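Local coordinates for putative prolyl-tRNA synthetase (Leishmania major, PDB 5XIL), which probably catalyses the ATP-dependent joining of L-proline to tRNA(Pro), releasing AMP and diphosphate, the deposited chain being the synthetase part of a longer protein, at residues 178-181 with 182-185; 264-267 with 268-271. One frame throughout, in Å; residues are numbered along the deposited sequence.

Contact 1 of 2, residues 178-181 with 182-185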
# COMPACT_ATOMS: atom_id res chain seq x y z
N ILE A 178 4.89 -13.12 -13.68
CA ILE A 178 4.45 -11.77 -13.47
C ILE A 178 3.31 -11.45 -14.43
O ILE A 178 2.29 -10.86 -14.02
CB ILE A 178 5.63 -10.76 -13.61
CG1 ILE A 178 6.62 -10.89 -12.45
CG2 ILE A 178 5.09 -9.32 -13.74
CD1 ILE A 178 6.10 -10.45 -11.09
N LEU A 179 3.44 -11.87 -15.69
CA LEU A 179 2.36 -11.72 -16.63
C LEU A 179 1.08 -12.37 -16.17
O LEU A 179 0.02 -11.75 -16.28
CB LEU A 179 2.72 -12.22 -18.05
CG LEU A 179 1.73 -11.76 -19.12
CD1 LEU A 179 1.93 -10.30 -19.39
CD2 LEU A 179 1.89 -12.57 -20.39
N GLU A 180 1.18 -13.58 -15.58
CA GLU A 180 0.01 -14.22 -14.99
C GLU A 180 -0.62 -13.43 -13.86
O GLU A 180 -1.86 -13.39 -13.75
CB GLU A 180 0.30 -15.66 -14.58
CG GLU A 180 0.50 -16.58 -15.74
CD GLU A 180 -0.64 -16.62 -16.81
OE1 GLU A 180 -1.81 -16.51 -16.51
OE2 GLU A 180 -0.28 -16.84 -17.97
N CYS A 181 0.22 -12.78 -13.04
CA CYS A 181 -0.27 -11.90 -12.03
C CYS A 181 -1.10 -10.75 -12.62
O CYS A 181 -2.17 -10.41 -12.09
CB CYS A 181 0.85 -11.28 -11.19
SG CYS A 181 1.76 -12.44 -10.19
N TYR A 182 -0.59 -10.15 -13.70
CA TYR A 182 -1.27 -9.03 -14.32
C TYR A 182 -2.63 -9.53 -14.96
O TYR A 182 -3.65 -8.82 -14.90
CB TYR A 182 -0.34 -8.41 -15.38
CG TYR A 182 0.88 -7.66 -14.83
CD1 TYR A 182 0.95 -7.27 -13.48
CD2 TYR A 182 1.93 -7.32 -15.65
CE1 TYR A 182 2.02 -6.56 -13.01
CE2 TYR A 182 2.98 -6.64 -15.18
CZ TYR A 182 3.05 -6.23 -13.90
OH TYR A 182 4.09 -5.42 -13.46
N ALA A 183 -2.58 -10.67 -15.64
CA ALA A 183 -3.77 -11.27 -16.19
C ALA A 183 -4.79 -11.46 -15.06
O ALA A 183 -6.00 -11.24 -15.28
CB ALA A 183 -3.49 -12.62 -16.86
N SER A 184 -4.32 -11.94 -13.93
CA SER A 184 -5.19 -12.19 -12.78
C SER A 184 -5.79 -10.92 -12.22
O SER A 184 -6.94 -10.90 -11.82
CB SER A 184 -4.49 -12.93 -11.68
OG SER A 184 -3.98 -14.12 -12.19
N VAL A 185 -5.02 -9.86 -12.15
CA VAL A 185 -5.60 -8.52 -11.88
C VAL A 185 -6.83 -8.21 -12.70
O VAL A 185 -7.91 -7.95 -12.15
CB VAL A 185 -4.57 -7.37 -11.95
CG1 VAL A 185 -5.24 -6.01 -11.80
CG2 VAL A 185 -3.53 -7.55 -10.86

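Contact 2 of 2, residues 264-267 with 268-271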
# COMPACT_ATOMS: atom_id res chain seq x y z
N LEU A 264 2.52 -2.26 -14.13
CA LEU A 264 1.05 -2.17 -14.27
C LEU A 264 0.63 -0.88 -13.57
O LEU A 264 1.12 -0.59 -12.46
CB LEU A 264 0.40 -3.38 -13.61
CG LEU A 264 -1.13 -3.46 -13.63
CD1 LEU A 264 -1.59 -4.88 -13.79
CD2 LEU A 264 -1.70 -2.89 -12.33
N SER A 265 -0.25 -0.10 -14.20
CA SER A 265 -0.59 1.24 -13.74
C SER A 265 -2.12 1.43 -13.56
O SER A 265 -2.86 0.54 -13.85
CB SER A 265 -0.10 2.25 -14.75
OG SER A 265 -0.94 2.33 -15.90
N THR A 266 -2.51 2.64 -13.17
CA THR A 266 -3.90 3.01 -13.02
C THR A 266 -4.66 3.04 -14.35
O THR A 266 -5.89 3.25 -14.37
CB THR A 266 -4.01 4.38 -12.35
OG1 THR A 266 -3.02 5.21 -12.88
CG2 THR A 266 -3.79 4.20 -10.89
N ARG A 267 -3.96 2.77 -15.46
CA ARG A 267 -4.66 2.45 -16.67
C ARG A 267 -5.70 1.31 -16.47
O ARG A 267 -6.73 1.26 -17.17
CB ARG A 267 -3.71 2.09 -17.81
CG ARG A 267 -4.42 1.38 -18.95
CD ARG A 267 -3.50 1.01 -20.04
NE ARG A 267 -3.16 2.26 -20.69
CZ ARG A 267 -2.51 2.32 -21.82
NH1 ARG A 267 -2.13 1.21 -22.41
NH2 ARG A 267 -2.25 3.51 -22.34
N VAL A 268 -5.42 0.36 -15.51
CA VAL A 268 -6.38 -0.69 -15.31
C VAL A 268 -7.75 -0.11 -14.98
O VAL A 268 -8.79 -0.75 -15.32
CB VAL A 268 -5.94 -1.74 -14.24
CG1 VAL A 268 -4.59 -2.37 -14.52
CG2 VAL A 268 -5.93 -1.11 -12.88
N ILE A 269 -7.81 1.02 -14.31
CA ILE A 269 -9.08 1.58 -13.90
C ILE A 269 -9.85 2.07 -15.15
O ILE A 269 -11.04 1.88 -15.28
CB ILE A 269 -8.91 2.75 -12.88
CG1 ILE A 269 -8.19 2.23 -11.59
CG2 ILE A 269 -10.23 3.44 -12.61
CD1 ILE A 269 -7.84 3.31 -10.65
N GLY A 270 -9.15 2.78 -16.03
CA GLY A 270 -9.78 3.25 -17.27
C GLY A 270 -10.29 2.08 -18.13
O GLY A 270 -11.39 2.15 -18.68
N VAL A 271 -9.52 1.02 -18.26
CA VAL A 271 -9.94 -0.16 -19.00
C VAL A 271 -11.24 -0.73 -18.41
O VAL A 271 -12.20 -1.00 -19.11
CB VAL A 271 -8.85 -1.24 -19.04
CG1 VAL A 271 -9.34 -2.55 -19.66
CG2 VAL A 271 -7.63 -0.77 -19.87

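Contact 1 of 2, residues 178-181 with 182-185
The carbonyl oxygen of Glu-180 is gripped twice by Ser-184. Its shorter bond, 2.7 Å, runs from Ser-184 OG to Glu-180 O, while Ser-184 N donates to the same Glu-180 O at 2.9 Å, as an alpha-helix requires. The two donors approach from opposite faces of the carbonyl plane, so neither displaces the other. With OG lying beside its own backbone N (chi1 -56°), the hydroxyl is swung back along the helix to the preceding turn, which lets a serine be buried inside a helix with its proton spent on a main-chain acceptor. Around this doubly engaged carbonyl the ordinary i to i+4 ladder continues: Ala-183 N meets Leu-179 O at 2.9 Å and Val-185 N meets Cys-181 O at 2.9 Å.

Two residues earlier, Ile-178 and Tyr-182, themselves one turn apart and joined by a bond of 3.0 Å from Tyr-182 N to Ile-178 O, lie side by side and point the same way. The branch methyl Ile-178 CG2 lies over the face of the phenol ring, 4.0 Å from the centroid of the Tyr-182 ring and 24° off its normal, a CH-pi contact. It is placed there by standing anti to its backbone N (chi1, to CG1, -69°). A tyrosine suits the position because its flat ring offers a broad apolar surface while its OH reaches Gln-159 in strand 156-165 for a hydrogen bond. Glu-180 OE1 forms a salt bridge with Arg-196.

Ile-178, Leu-179 and Ala-183 are apolar and suit faces packed against other elements of the core. In helix 168-189, Cys-181 and Ile-178 pack on helix 40-60, Leu-179 and Ala-183 on strand 210-218, and Tyr-182 on strands 223-234 and 253-265.

Contact 2 of 2, residues 264-267 with 268-271
Leu-264 and Val-268 touch through their branches, with Leu-264 CD2 3.7 Å from Val-268 CG1, the two side chains crossing at about a right angle. Val-268 CG1 gets there because it lies beside its own backbone N (chi1 -56°), directed back toward the strand. Further along, the methyl of Thr-266 (CG2) lies 4.2 Å from Ile-269 CD1 in a looser, side-by-side contact, and the aliphatic part of Arg-267 passes Val-271, CG to CG2 at 4.0 Å.

The backbone holds these side chains in place. Val-268 N donates to Ser-265 O at 3.1 Å in an almost straight bond, and Ile-269 N reaches Thr-266 O at 2.9 Å from well above the carbonyl plane, an i to i+3 bond at the helix start. The first regular i to i+4 bond follows, Val-271 N to Arg-267 O at 3.0 Å. Ser-265 OG accepts from Arg-267 N at 3.1 Å, an ST turn; serine suits the place because its short hydroxyl can reach forward to the amide two residues on, where no carbonyl of an earlier helical turn is available.

Farther out, Arg-267, bent at chi3 (-72°), carries its guanidinium to the backbone oxygens of Gln-226 (NH1) and Ile-151 (NH2). Trp-46 and Val-49 of helix 40-60 pack against Leu-264, and Tyr-186 of helix 168-189 packs against Val-268 and Val-271.

This capped junction, where strand 253-265 of the core runs into helix 267-276 with an arginine at the join, is consistent with motif 3 of class II aminoacyl-tRNA synthetases.

How the contacts relate
Following the chain from the N terminus, contact 1 comes first, one turn of helix 168-189 closing on the next, and it is complete well before contact 2 begins at the end of strand 253-265. Each closes only a short local turn, so the two are in series, neither nested nor crossed. They still meet in space: Tyr-182 CD1 of contact 1 lies 3.5 Å from Leu-264 CD1 of contact 2, and Val-185 packs near the same leucine. Helix 168-189 is thereby laid against the strand end that leads into helix 267-276, and both contacts also pack on helix 40-60 within the class II synthetase core.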